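Mnemiopsin 1 (Mnemiopsis leidyi, PDB 5VP3) probably emits blue light when calcium binds, acting as a Ca(2+)-regulated ctenophore photoprotein built around EF-hand metal sites. Local coordinates at residues F108-A111 with E112-R115; E120-L123 with I124-L127; D144-E147 with L148-M151; K168-T171 with D172-K176; L185-F189 with W190-Y194. All coordinates share one frame; numbering follows the deposited sequence.

Contact 1 (F108-A111 with E112-R115); sequences FAEA and ERER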
loop_
_atom_site.group_PDB
_atom_site.type_symbol
_atom_site.label_atom_id
_atom_site.label_comp_id
_atom_site.label_asym_id
_atom_site.label_seq_id
_atom_site.Cartn_x
_atom_site.Cartn_y
_atom_site.Cartn_z
ATOM N N PHE A 108 -0.263 -0.484 11.720
ATOM C CA PHE A 108 -0.530 0.536 10.714
ATOM C C PHE A 108 -2.036 0.740 10.533
ATOM O O PHE A 108 -2.509 1.882 10.423
ATOM C CB PHE A 108 0.130 0.152 9.389
ATOM C CG PHE A 108 -0.229 1.073 8.261
ATOM C CD1 PHE A 108 0.413 2.287 8.123
ATOM C CD2 PHE A 108 -1.240 0.752 7.376
ATOM C CE1 PHE A 108 0.075 3.156 7.123
ATOM C CE2 PHE A 108 -1.574 1.623 6.339
ATOM C CZ PHE A 108 -0.907 2.813 6.220
ATOM N N ALA A 109 -2.813 -0.351 10.541
ATOM C CA ALA A 109 -4.254 -0.222 10.349
ATOM C C ALA A 109 -4.888 0.577 11.480
ATOM O O ALA A 109 -5.803 1.376 11.243
ATOM C CB ALA A 109 -4.918 -1.595 10.259
ATOM N N GLU A 110 -4.480 0.312 12.724
ATOM C CA GLU A 110 -4.978 1.110 13.839
ATOM C C GLU A 110 -4.592 2.576 13.682
ATOM O O GLU A 110 -5.399 3.465 13.963
ATOM C CB GLU A 110 -4.450 0.561 15.157
ATOM C CG GLU A 110 -4.866 1.358 16.371
ATOM C CD GLU A 110 -6.352 1.319 16.687
ATOM O OE1 GLU A 110 -7.041 0.383 16.245
ATOM O OE2 GLU A 110 -6.833 2.234 17.407
ATOM N N ALA A 111 -3.358 2.849 13.239
ATOM C CA ALA A 111 -2.929 4.233 13.053
ATOM C C ALA A 111 -3.754 4.941 11.973
ATOM O O ALA A 111 -4.094 6.114 12.122
ATOM C CB ALA A 111 -1.440 4.272 12.725
ATOM N N GLU A 112 -4.116 4.244 10.889
ATOM C CA GLU A 112 -5.030 4.849 9.926
ATOM C C GLU A 112 -6.394 5.124 10.553
ATOM O O GLU A 112 -7.020 6.142 10.257
ATOM C CB GLU A 112 -5.183 3.958 8.677
ATOM C CG GLU A 112 -3.970 3.961 7.757
ATOM C CD GLU A 112 -3.927 5.147 6.824
ATOM O OE1 GLU A 112 -4.716 5.222 5.843
ATOM O OE2 GLU A 112 -3.073 6.021 7.061
ATOM N N ARG A 113 -6.903 4.212 11.380
ATOM C CA ARG A 113 -8.175 4.489 12.056
ATOM C C ARG A 113 -8.079 5.710 12.979
ATOM O O ARG A 113 -9.031 6.496 13.090
ATOM C CB ARG A 113 -8.633 3.256 12.846
ATOM C CG ARG A 113 -9.169 2.119 11.912
ATOM C CD ARG A 113 -9.770 0.954 12.695
ATOM N NE ARG A 113 -8.807 0.293 13.592
ATOM C CZ ARG A 113 -8.166 -0.852 13.325
ATOM N NH1 ARG A 113 -8.355 -1.506 12.179
ATOM N NH2 ARG A 113 -7.330 -1.362 14.220
ATOM N N GLU A 114 -6.939 5.882 13.653
ATOM C CA GLU A 114 -6.746 7.016 14.567
ATOM C C GLU A 114 -6.710 8.313 13.775
ATOM O O GLU A 114 -7.384 9.287 14.112
ATOM C CB GLU A 114 -5.444 6.790 15.352
ATOM C CG GLU A 114 -5.094 7.806 16.434
ATOM C CD GLU A 114 -6.133 7.867 17.549
ATOM O OE1 GLU A 114 -6.729 6.821 17.859
ATOM O OE2 GLU A 114 -6.360 8.958 18.106
ATOM N N ARG A 115 -6.002 8.292 12.681
ATOM C CA ARG A 115 -5.990 9.382 11.755
ATOM C C ARG A 115 -7.375 9.740 11.257
ATOM O O ARG A 115 -7.700 10.862 11.202
ATOM C CB ARG A 115 -5.099 9.083 10.583
ATOM C CG ARG A 115 -3.635 9.373 10.750
ATOM C CD ARG A 115 -2.827 8.904 9.552
ATOM N NE ARG A 115 -1.595 8.445 10.051
ATOM C CZ ARG A 115 -1.138 7.240 9.972
ATOM N NH1 ARG A 115 -1.724 6.325 9.309
ATOM N NH2 ARG A 115 -0.027 7.010 10.561
#

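Contact 2 (E120-L123 with I124-L127); sequences EPSL and IALL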
loop_
_atom_site.group_PDB
_atom_site.type_symbol
_atom_site.label_atom_id
_atom_site.label_comp_id
_atom_site.label_asym_id
_atom_site.label_seq_id
_atom_site.Cartn_x
_atom_site.Cartn_y
_atom_site.Cartn_z
ATOM N N GLU A 120 -7.127 13.606 10.239
ATOM C CA GLU A 120 -5.820 13.713 9.620
ATOM C C GLU A 120 -5.794 12.924 8.318
ATOM O O GLU A 120 -6.603 12.024 8.116
ATOM C CB GLU A 120 -4.743 13.208 10.588
ATOM C CG GLU A 120 -4.532 14.146 11.806
ATOM C CD GLU A 120 -3.760 13.486 12.941
ATOM O OE1 GLU A 120 -3.138 12.425 12.694
ATOM O OE2 GLU A 120 -3.765 14.028 14.075
ATOM N N PRO A 121 -4.868 13.229 7.409
ATOM C CA PRO A 121 -4.902 12.586 6.078
ATOM C C PRO A 121 -4.531 11.110 6.134
ATOM O O PRO A 121 -3.613 10.711 6.856
ATOM C CB PRO A 121 -3.862 13.379 5.273
ATOM C CG PRO A 121 -3.709 14.670 6.006
ATOM C CD PRO A 121 -3.895 14.332 7.466
ATOM N N SER A 122 -5.258 10.309 5.364
ATOM C CA SER A 122 -4.996 8.873 5.253
ATOM C C SER A 122 -3.742 8.634 4.425
ATOM O O SER A 122 -3.543 9.251 3.374
ATOM C CB SER A 122 -6.162 8.154 4.583
ATOM O OG SER A 122 -5.768 6.870 4.064
ATOM N N LEU A 123 -2.895 7.723 4.875
ATOM C CA LEU A 123 -1.699 7.488 4.075
ATOM C C LEU A 123 -2.005 6.550 2.934
ATOM O O LEU A 123 -1.298 6.578 1.918
ATOM C CB LEU A 123 -0.550 6.943 4.922
ATOM C CG LEU A 123 -0.121 7.872 6.059
ATOM C CD1 LEU A 123 1.012 7.267 6.875
ATOM C CD2 LEU A 123 0.320 9.203 5.497
ATOM N N ILE A 124 -3.074 5.769 3.054
ATOM C CA ILE A 124 -3.509 4.954 1.924
ATOM C C ILE A 124 -4.006 5.845 0.806
ATOM O O ILE A 124 -3.766 5.568 -0.364
ATOM C CB ILE A 124 -4.607 3.964 2.323
ATOM C CG1 ILE A 124 -4.081 2.954 3.332
ATOM C CG2 ILE A 124 -5.123 3.242 1.055
ATOM C CD1 ILE A 124 -5.163 1.992 3.858
ATOM N N ALA A 125 -4.742 6.908 1.153
ATOM C CA ALA A 125 -5.232 7.837 0.135
ATOM C C ALA A 125 -4.088 8.581 -0.511
ATOM O O ALA A 125 -4.105 8.829 -1.718
ATOM C CB ALA A 125 -6.222 8.828 0.749
ATOM N N LEU A 126 -3.090 8.965 0.279
ATOM C CA LEU A 126 -1.882 9.563 -0.285
ATOM C C LEU A 126 -1.241 8.638 -1.327
ATOM O O LEU A 126 -0.831 9.078 -2.409
ATOM C CB LEU A 126 -0.884 9.881 0.853
ATOM C CG LEU A 126 0.578 10.180 0.477
ATOM C CD1 LEU A 126 0.705 11.554 -0.161
ATOM C CD2 LEU A 126 1.478 10.138 1.650
ATOM N N LEU A 127 -1.095 7.355 -1.000
ATOM C CA LEU A 127 -0.489 6.416 -1.948
ATOM C C LEU A 127 -1.351 6.272 -3.198
ATOM O O LEU A 127 -0.848 6.266 -4.325
ATOM C CB LEU A 127 -0.310 5.072 -1.258
ATOM C CG LEU A 127 0.315 3.902 -2.000
ATOM C CD1 LEU A 127 1.743 4.180 -2.202
ATOM C CD2 LEU A 127 0.172 2.614 -1.230
#

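Contact 3 (D144-E147 with L148-M151); sequences DVEE and LKTM. With CD (cadmium ion), chain C.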
loop_
_atom_site.group_PDB
_atom_site.type_symbol
_atom_site.label_atom_id
_atom_site.label_comp_id
_atom_site.label_asym_id
_atom_site.label_seq_id
_atom_site.Cartn_x
_atom_site.Cartn_y
_atom_site.Cartn_z
ATOM N N ASP A 144 -8.527 4.163 -16.561
ATOM C CA ASP A 144 -9.392 3.204 -17.258
ATOM C C ASP A 144 -8.817 1.798 -17.115
ATOM O O ASP A 144 -7.785 1.605 -16.468
ATOM C CB ASP A 144 -9.607 3.641 -18.719
ATOM C CG ASP A 144 -8.400 3.409 -19.621
ATOM O OD1 ASP A 144 -7.352 2.916 -19.152
ATOM O OD2 ASP A 144 -8.549 3.713 -20.829
ATOM N N VAL A 145 -9.515 0.776 -17.655
ATOM C CA VAL A 145 -9.149 -0.587 -17.260
ATOM C C VAL A 145 -7.770 -0.937 -17.775
ATOM O O VAL A 145 -7.028 -1.666 -17.102
ATOM C CB VAL A 145 -10.164 -1.662 -17.711
ATOM C CG1 VAL A 145 -11.496 -1.424 -17.128
ATOM C CG2 VAL A 145 -10.254 -1.734 -19.199
ATOM N N GLU A 146 -7.420 -0.474 -18.980
ATOM C CA GLU A 146 -6.067 -0.728 -19.499
ATOM C C GLU A 146 -5.025 -0.064 -18.609
ATOM O O GLU A 146 -4.002 -0.669 -18.266
ATOM C CB GLU A 146 -5.930 -0.232 -20.944
ATOM C CG GLU A 146 -6.583 -1.107 -22.021
ATOM C CD GLU A 146 -6.123 -2.565 -22.013
ATOM O OE1 GLU A 146 -5.005 -2.856 -21.549
ATOM O OE2 GLU A 146 -6.895 -3.435 -22.467
ATOM N N GLU A 147 -5.290 1.171 -18.174
ATOM C CA GLU A 147 -4.369 1.784 -17.221
ATOM C C GLU A 147 -4.231 0.946 -15.960
ATOM O O GLU A 147 -3.128 0.857 -15.404
ATOM C CB GLU A 147 -4.807 3.228 -16.953
ATOM C CG GLU A 147 -4.542 4.091 -18.201
ATOM C CD GLU A 147 -5.125 5.504 -18.139
ATOM O OE1 GLU A 147 -4.671 6.386 -18.881
ATOM O OE2 GLU A 147 -6.058 5.751 -17.376
ATOM N N LEU A 148 -5.297 0.268 -15.515
ATOM C CA LEU A 148 -5.159 -0.521 -14.287
ATOM C C LEU A 148 -4.427 -1.833 -14.555
ATOM O O LEU A 148 -3.655 -2.299 -13.708
ATOM C CB LEU A 148 -6.517 -0.812 -13.649
ATOM C CG LEU A 148 -6.442 -1.572 -12.324
ATOM C CD1 LEU A 148 -5.822 -0.670 -11.208
ATOM C CD2 LEU A 148 -7.807 -2.110 -11.916
ATOM N N LYS A 149 -4.661 -2.431 -15.726
ATOM C CA LYS A 149 -3.920 -3.617 -16.139
ATOM C C LYS A 149 -2.414 -3.350 -16.139
ATOM O O LYS A 149 -1.618 -4.202 -15.728
ATOM C CB LYS A 149 -4.378 -4.063 -17.538
ATOM C CG LYS A 149 -5.755 -4.762 -17.605
ATOM C CD LYS A 149 -6.302 -4.797 -19.052
ATOM C CE LYS A 149 -5.779 -5.975 -19.868
ATOM N NZ LYS A 149 -6.267 -5.911 -21.272
ATOM N N THR A 150 -1.998 -2.204 -16.654
ATOM C CA THR A 150 -0.584 -1.885 -16.604
ATOM C C THR A 150 -0.071 -1.995 -15.190
ATOM O O THR A 150 0.992 -2.575 -14.957
ATOM C CB THR A 150 -0.363 -0.506 -17.177
ATOM O OG1 THR A 150 -0.840 -0.533 -18.529
ATOM C CG2 THR A 150 1.103 -0.139 -17.141
ATOM N N MET A 151 -0.845 -1.501 -14.218
ATOM C CA MET A 151 -0.425 -1.617 -12.829
ATOM C C MET A 151 -0.310 -3.071 -12.401
ATOM O O MET A 151 0.556 -3.425 -11.583
ATOM C CB MET A 151 -1.401 -0.893 -11.904
ATOM C CG MET A 151 -0.844 -0.795 -10.485
ATOM S SD MET A 151 -1.950 -0.143 -9.208
ATOM C CE MET A 151 -2.864 -1.584 -8.759
HETATM CD CD CD C . -6.527 7.781 -18.116
HETATM O O HOH W 1 -8.507 6.655 -19.568
#

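Contact 4 (K168-T171 with D172-K176); sequences KADT and DKTGK. With CD (cadmium ion), chain D.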
loop_
_atom_site.group_PDB
_atom_site.type_symbol
_atom_site.label_atom_id
_atom_site.label_comp_id
_atom_site.label_asym_id
_atom_site.label_seq_id
_atom_site.Cartn_x
_atom_site.Cartn_y
_atom_site.Cartn_z
ATOM N N LYS A 168 -15.498 -3.937 -9.475
ATOM C CA LYS A 168 -15.985 -3.788 -8.117
ATOM C C LYS A 168 -15.833 -2.372 -7.617
ATOM O O LYS A 168 -16.613 -1.939 -6.759
ATOM C CB LYS A 168 -15.287 -4.774 -7.186
ATOM C CG LYS A 168 -16.153 -6.002 -6.921
ATOM C CD LYS A 168 -15.502 -7.028 -6.004
ATOM C CE LYS A 168 -14.555 -7.961 -6.765
ATOM N NZ LYS A 168 -14.426 -9.296 -6.092
ATOM N N ALA A 169 -14.873 -1.618 -8.142
ATOM C CA ALA A 169 -14.646 -0.275 -7.634
ATOM C C ALA A 169 -15.340 0.809 -8.457
ATOM O O ALA A 169 -15.568 1.910 -7.944
ATOM C CB ALA A 169 -13.149 -0.006 -7.571
ATOM N N ASP A 170 -15.693 0.524 -9.708
ATOM C CA ASP A 170 -16.346 1.514 -10.577
ATOM C C ASP A 170 -17.854 1.453 -10.353
ATOM O O ASP A 170 -18.636 1.078 -11.222
ATOM C CB ASP A 170 -16.016 1.255 -12.034
ATOM C CG ASP A 170 -16.716 2.217 -12.985
ATOM O OD1 ASP A 170 -17.064 3.357 -12.574
ATOM O OD2 ASP A 170 -16.872 1.816 -14.156
ATOM N N THR A 171 -18.259 1.819 -9.148
ATOM C CA THR A 171 -19.676 1.727 -8.805
ATOM C C THR A 171 -20.484 2.850 -9.450
ATOM O O THR A 171 -21.713 2.757 -9.517
ATOM C CB THR A 171 -19.827 1.768 -7.284
ATOM O OG1 THR A 171 -19.121 2.895 -6.803
ATOM C CG2 THR A 171 -19.240 0.526 -6.620
ATOM N N ASP A 172 -19.784 3.934 -9.802
ATOM C CA ASP A 172 -20.148 4.990 -10.754
ATOM C C ASP A 172 -20.721 4.474 -12.059
ATOM O O ASP A 172 -21.455 5.196 -12.749
ATOM C CB ASP A 172 -18.835 5.783 -11.117
ATOM C CG ASP A 172 -18.819 7.139 -10.580
ATOM O OD1 ASP A 172 -19.892 7.613 -10.156
ATOM O OD2 ASP A 172 -17.750 7.767 -10.583
ATOM N N LYS A 173 -20.251 3.323 -12.509
ATOM C CA LYS A 173 -20.508 2.890 -13.878
ATOM C C LYS A 173 -20.051 3.942 -14.900
ATOM O O LYS A 173 -20.714 4.186 -15.906
ATOM C CB LYS A 173 -21.986 2.554 -14.053
ATOM C CG LYS A 173 -22.514 1.403 -13.120
ATOM C CD LYS A 173 -21.720 0.148 -13.259
ATOM C CE LYS A 173 -22.276 -0.957 -12.396
ATOM N NZ LYS A 173 -21.486 -2.232 -12.554
ATOM N N THR A 174 -18.871 4.545 -14.690
ATOM C CA THR A 174 -18.351 5.452 -15.710
ATOM C C THR A 174 -17.407 4.784 -16.699
ATOM O O THR A 174 -16.981 5.442 -17.655
ATOM C CB THR A 174 -17.602 6.620 -15.078
ATOM O OG1 THR A 174 -16.538 6.135 -14.246
ATOM C CG2 THR A 174 -18.540 7.485 -14.306
ATOM N N GLY A 175 -17.048 3.514 -16.482
ATOM C CA GLY A 175 -15.948 2.903 -17.208
ATOM C C GLY A 175 -14.581 3.454 -16.847
ATOM O O GLY A 175 -13.605 3.098 -17.503
ATOM N N LYS A 176 -14.482 4.303 -15.814
ATOM C CA LYS A 176 -13.220 4.823 -15.298
ATOM C C LYS A 176 -13.235 4.715 -13.774
ATOM O O LYS A 176 -14.293 4.798 -13.145
ATOM C CB LYS A 176 -12.996 6.301 -15.677
ATOM C CG LYS A 176 -13.369 6.690 -17.110
ATOM C CD LYS A 176 -12.242 6.401 -18.082
ATOM C CE LYS A 176 -12.407 7.190 -19.353
ATOM N NZ LYS A 176 -12.246 8.651 -19.161
HETATM CD CD CD D . -16.246 5.306 -11.876
HETATM O O HOH W 2 -18.727 -1.562 -12.073
#

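Contact 5 (L185-F189 with W190-Y194); sequences LFRKF and WMEPY. With CD (cadmium ion), chain E.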
loop_
_atom_site.group_PDB
_atom_site.type_symbol
_atom_site.label_atom_id
_atom_site.label_comp_id
_atom_site.label_asym_id
_atom_site.label_seq_id
_atom_site.Cartn_x
_atom_site.Cartn_y
_atom_site.Cartn_z
ATOM N N LEU A 185 -10.130 0.896 -3.993
ATOM C CA LEU A 185 -9.376 -0.263 -4.478
ATOM C C LEU A 185 -8.079 -0.452 -3.710
ATOM O O LEU A 185 -7.703 -1.578 -3.355
ATOM C CB LEU A 185 -9.084 -0.052 -5.953
ATOM C CG LEU A 185 -8.622 -1.240 -6.755
ATOM C CD1 LEU A 185 -8.954 -0.960 -8.218
ATOM C CD2 LEU A 185 -7.114 -1.485 -6.590
ATOM N N PHE A 186 -7.371 0.646 -3.453
ATOM C CA PHE A 186 -6.082 0.577 -2.757
ATOM C C PHE A 186 -6.254 0.223 -1.286
ATOM O O PHE A 186 -5.388 -0.424 -0.695
ATOM C CB PHE A 186 -5.340 1.918 -2.907
ATOM C CG PHE A 186 -4.341 1.955 -4.064
ATOM C CD1 PHE A 186 -4.692 1.573 -5.345
ATOM C CD2 PHE A 186 -3.076 2.410 -3.868
ATOM C CE1 PHE A 186 -3.765 1.626 -6.385
ATOM C CE2 PHE A 186 -2.169 2.457 -4.896
ATOM C CZ PHE A 186 -2.526 2.058 -6.157
ATOM N N ARG A 187 -7.341 0.624 -0.681
ATOM C CA ARG A 187 -7.621 0.201 0.657
ATOM C C ARG A 187 -7.730 -1.310 0.737
ATOM O O ARG A 187 -7.215 -1.891 1.615
ATOM C CB ARG A 187 -8.854 0.856 1.238
ATOM C CG ARG A 187 -8.762 2.333 1.418
ATOM C CD ARG A 187 -9.879 2.922 2.234
ATOM N NE ARG A 187 -9.290 3.808 3.159
ATOM C CZ ARG A 187 -9.227 3.594 4.441
ATOM N NH1 ARG A 187 -9.807 2.566 4.967
ATOM N NH2 ARG A 187 -8.592 4.464 5.160
ATOM N N LYS A 188 -8.384 -1.922 -0.216
ATOM C CA LYS A 188 -8.448 -3.380 -0.255
ATOM C C LYS A 188 -7.094 -3.986 -0.611
ATOM O O LYS A 188 -6.629 -4.926 0.044
ATOM C CB LYS A 188 -9.503 -3.843 -1.270
ATOM C CG LYS A 188 -10.936 -3.426 -0.939
ATOM C CD LYS A 188 -11.413 -4.028 0.345
ATOM C CE LYS A 188 -12.854 -3.623 0.656
ATOM N NZ LYS A 188 -13.088 -3.516 2.127
ATOM N N PHE A 189 -6.456 -3.477 -1.667
ATOM C CA PHE A 189 -5.239 -4.107 -2.167
ATOM C C PHE A 189 -4.134 -4.055 -1.112
ATOM O O PHE A 189 -3.357 -5.002 -0.973
ATOM C CB PHE A 189 -4.823 -3.425 -3.495
ATOM C CG PHE A 189 -3.747 -4.171 -4.304
ATOM C CD1 PHE A 189 -4.089 -5.236 -5.151
ATOM C CD2 PHE A 189 -2.398 -3.775 -4.253
ATOM C CE1 PHE A 189 -3.094 -5.924 -5.910
ATOM C CE2 PHE A 189 -1.407 -4.450 -5.009
ATOM C CZ PHE A 189 -1.765 -5.521 -5.840
ATOM N N TRP A 190 -4.067 -2.989 -0.347
ATOM C CA TRP A 190 -2.980 -2.727 0.540
ATOM C C TRP A 190 -3.287 -2.797 2.050
ATOM O O TRP A 190 -2.450 -2.466 2.833
ATOM C CB TRP A 190 -2.429 -1.350 0.251
ATOM C CG TRP A 190 -1.948 -1.051 -1.097
ATOM C CD1 TRP A 190 -2.529 -0.273 -2.007
ATOM C CD2 TRP A 190 -0.723 -1.454 -1.656
ATOM N NE1 TRP A 190 -1.781 -0.197 -3.112
ATOM C CE2 TRP A 190 -0.649 -0.917 -2.917
ATOM C CE3 TRP A 190 0.313 -2.236 -1.207
ATOM C CZ2 TRP A 190 0.407 -1.135 -3.738
ATOM C CZ3 TRP A 190 1.346 -2.440 -2.003
ATOM C CH2 TRP A 190 1.399 -1.897 -3.264
ATOM N N MET A 191 -4.467 -3.221 2.450
ATOM C CA MET A 191 -4.818 -3.245 3.856
ATOM C C MET A 191 -5.977 -4.128 4.276
ATOM O O MET A 191 -5.819 -4.975 5.084
ATOM C CB MET A 191 -5.041 -1.837 4.385
ATOM C CG MET A 191 -5.365 -1.821 5.855
ATOM S SD MET A 191 -5.562 -0.213 6.617
ATOM C CE MET A 191 -7.176 0.231 6.061
ATOM N N GLU A 192 -7.140 -3.897 3.733
ATOM C CA GLU A 192 -8.330 -4.491 4.248
ATOM C C GLU A 192 -8.556 -5.849 3.657
ATOM O O GLU A 192 -8.085 -6.150 2.603
ATOM C CB GLU A 192 -9.516 -3.625 3.938
ATOM C CG GLU A 192 -9.544 -2.344 4.692
ATOM C CD GLU A 192 -10.689 -1.466 4.280
ATOM O OE1 GLU A 192 -11.619 -1.950 3.662
ATOM O OE2 GLU A 192 -10.635 -0.300 4.572
ATOM N N PRO A 193 -9.359 -6.633 4.343
ATOM C CA PRO A 193 -9.751 -7.916 3.788
ATOM C C PRO A 193 -10.569 -7.756 2.525
ATOM O O PRO A 193 -11.352 -6.860 2.407
ATOM C CB PRO A 193 -10.573 -8.538 4.900
ATOM C CG PRO A 193 -10.109 -7.889 6.117
ATOM C CD PRO A 193 -9.631 -6.537 5.773
ATOM N N TYR A 194 -10.356 -8.625 1.571
ATOM C CA TYR A 194 -11.221 -8.699 0.429
ATOM C C TYR A 194 -12.614 -9.102 0.839
ATOM O O TYR A 194 -12.801 -9.970 1.649
ATOM C CB TYR A 194 -10.694 -9.666 -0.592
ATOM C CG TYR A 194 -9.449 -9.157 -1.191
ATOM C CD1 TYR A 194 -9.474 -8.145 -2.093
ATOM C CD2 TYR A 194 -8.250 -9.654 -0.821
ATOM C CE1 TYR A 194 -8.325 -7.646 -2.628
ATOM C CE2 TYR A 194 -7.100 -9.170 -1.356
ATOM C CZ TYR A 194 -7.148 -8.157 -2.254
ATOM O OH TYR A 194 -6.004 -7.679 -2.787
HETATM CD CD CD E . -13.284 -0.035 4.312
HETATM O O HOH W 3 -15.341 -1.440 3.388
HETATM O O HOH W 4 -13.081 -1.180 6.654
#

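Contact 1 (F108-A111 with E112-R115)
Ala111 is met by Arg115, while Glu112 reaches back to Phe108 and Arg113 to Ala109 and Glu110, all along helix 101-117, one continuous alpha helix whose i to i+4 backbone bonds run under the side chains. The Ala111 carbonyl takes the N-H of Arg115 (N to O 2.9 Å), and the Arg115 guanidinium folds over it, one face lying above Ala111 O while NH2 stands 3.8 Å from Ala111 CB. Tyr13 of helix 9-16 meets this cation through a cation-pi contact.

Glu112 lies alongside Phe108. Its CG sits over one face of the ring, 4.0 Å from the ring centroid, a CH-pi contact, and its carboxylate is almost parallel to the ring plane (3°). That buried carboxylate is well supplied with donors: Arg115 NH1 comes within 2.6 Å of Glu112 OE2 in a salt bridge whose hydrogen bond is weakly angled, and the backbone N atoms of Leu123 and Ile124 bind it too, so its charge probably helps tie down the start of the next helix.

On another side, Arg113 grips Glu110. A bend at chi3 (-61°) brings its guanidinium back across the Glu110 chain, one face over Ala109 O, the two charged planes 62° apart. Both nitrogens use the same oxygen: NH2 reaches Glu110 OE1 at 2.7 Å on its anti side, and NE meets Glu110 OE1 at 3.2 Å from above the carboxylate plane.

Contact 2 (E120-L123 with I124-L127)
Peptide units are the flat groups that meet between Ser122 and Ala125, for no ring or charged plane takes part. The Ile124-Ala125 peptide sends its N-H to the Ser122 hydroxyl, and the Ser122 carbonyl receives the N-H of Leu126 (N to O 3.1 Å), which arrives tilted 30° from the carbonyl plane. Ser122 is thus the N-cap of helix 123-135. With OG turned opposite the backbone N (chi1 161°), the hydroxyl faces the first turn, where Ala125 N lies 3.1 Å from Ser122 OG on a nearly straight bond. The same hydroxyl has a partner outside, Glu112 OE1 of helix 101-117. An alanine here would remove OG and would probably leave Ala125 N without its cap and Glu112 with one mate fewer.

The next backbone bond follows, Leu127 N to Leu123 O at 3.0 Å. Beside it the Leu123 and Leu126 side chains run the same way and touch only lightly through their branches, CD2 of Leu123 lying 4.1 Å from CD2 of Leu126.

The turn is set between three helices: Leu123 rests on His87 and Leu127 on Phe84 of helix 71-87, Leu127 also packs on Phe186 of helix 179-190, and Ile124 reaches Phe108 of helix 101-117.

Contact 3 (D144-E147 with L148-M151)
Charge pairing joins Glu146 to Lys149 where helix 145-154 runs beside helix 161-169. The two chains run side by side; a bend in the lysine at chi3 (85°) brings NZ to the syn side of Glu146 OE2, 2.8 Å away, and Tyr163 OH gives the ammonium a second partner.

Capping comes next. Asp144 is the N-cap and forms a capping box with Glu147: Glu147 N donates to Asp144 OD1 at 2.9 Å, and Asp144 N returns the bond to Glu147 OE2 at 3.0 Å, reaching that oxygen on its anti side. Backbone bonds then start the helix, with Lys149 N to Val145 O at 2.8 Å and Thr150 N to Glu146 O at 3.0 Å.

Metal binding uses the same glutamate. This is the closing position of an EF-hand loop, and both oxygens hold the cadmium ion, Glu147 OE1 at 2.4 Å and Glu147 OE2 at 2.2 Å. Asp136, Asp140 and Thr142 complete the protein's share of the site, a water also binds, and Asp138 N donates to Glu147 OE1, so the carboxylate is fixed from several directions.

The helix lies among others: Leu148 packs on Ala162 of helix 161-169 and Leu185 of helix 179-190, while Met151 meets Met63 of helix 53-66.

Contact 4 (K168-T171 with D172-K176)
From Asp170 to Lys176 the chain leaves helix 161-169 and folds into a tight loop, Lys173 and Gly175 both taking positive phi (55° and 69°), with Lys173 N bonded to Asp170 O at 3.1 Å from well above the carbonyl plane. This is the EF-hand loop between helices 161-169 and 179-190, wrapped here around a cadmium ion.

Asp170, first of the loop ligands, is its hub. Its CG stands opposite the backbone N (chi1 178°), which turns the carboxylate toward the metal and the Thr174-Gly175 backbone, where its two oxygens do different work. Asp170 OD1 binds the metal at 2.2 Å and also accepts from Thr174 N, 3.0 Å away, on its syn lone pair. Asp170 OD2 takes Gly175 N at 2.9 Å, likewise on the syn side. Two backbone N-H groups thus hold the carboxylate against rotation while one oxygen faces the ion.

Thr174 OG1 is the next ligand, 2.5 Å from the cadmium ion, and it accepts from Lys176 N as well, closing an ST turn. The backbone oxygen of Lys176 follows at 2.4 Å from the metal; Glu178 and Glu181 complete the site. The Lys176 ammonium leads elsewhere, to a salt bridge with Asp140 of the preceding EF-hand loop.

On the outer side one water spans the turn, donating to Asp170 O at 2.8 Å and accepting from Lys173 NZ at 2.9 Å.

Contact 5 (L185-F189 with W190-Y194)
Phe186 and Phe189 close on Trp190 in an aromatic cluster, the tight half of this contact. The Trp190 NE1 end hangs over one face of the Phe186 ring toward its rim, with Phe186 CD2 only 3.0 Å from Trp190 NE1, and the two planes are inclined at 57°. Phe189 comes from the other direction in an edge-to-face (T-shaped) pair: its CD2 edge points at the indole face, 3.6 Å from Trp190 CE2, with the planes at 80°. The Trp190 chi1 of -58° lays the indole beside its own helix, within touch of both phenylalanines. An alanine in place of Trp190 would take away the indole and would probably open a gap beside both phenyl rings, leaving Phe189 without the face its edge meets.

Trp190 N still bonds to Phe186 O at 2.9 Å, but beyond it helix 179-190, the exiting helix of the last EF-hand, gives way to a loop. Glu192 N reaches back five residues to Arg187 O, also at 2.9 Å, so the chain makes a wider turn as it departs. Trp190 packs on Leu127 of helix 123-135 and Phe43 of helix 30-43.

The looser half is charged and wet. Glu192 is pulled by Lys188 NZ, which sits 2.6 Å from Glu192 OE1 nearly in line with its C-O bond, and by a weak hydrogen bond from Arg187 NH1 to Glu192 OE2 (3.0 Å), part of a salt bridge. Both carboxylate oxygens bind a cadmium ion together with two waters, Glu192 OE1 at 2.6 Å. Tyr194, poorly ordered, leans its hydroxyl 3.7 Å from Phe189 CA.

Contacts 1 and 2 are joined directly, since Glu112 OE2 lies 2.8 Å from Leu123 N, a probable hydrogen bond, where helix 101-117 leads into helix 123-135. Contact 5 packs against both: Met191 SD is 3.9 Å from Ala109 CB, and Met191 CE is 3.5 Å from Ile124 CD1. It also reaches contact 3, with Phe186 CE1 3.8 Å from Met151 SD. Contacts 3 and 4 supply ligands to two separate cadmium ions in paired EF-hand loops; their centres lie about 13 Å apart. The side chains of Asp144 and Lys176 touch between these two loops. Contact 1 stands about 29 Å, centre to centre, from contact 3, on the opposite side of the chain's centre.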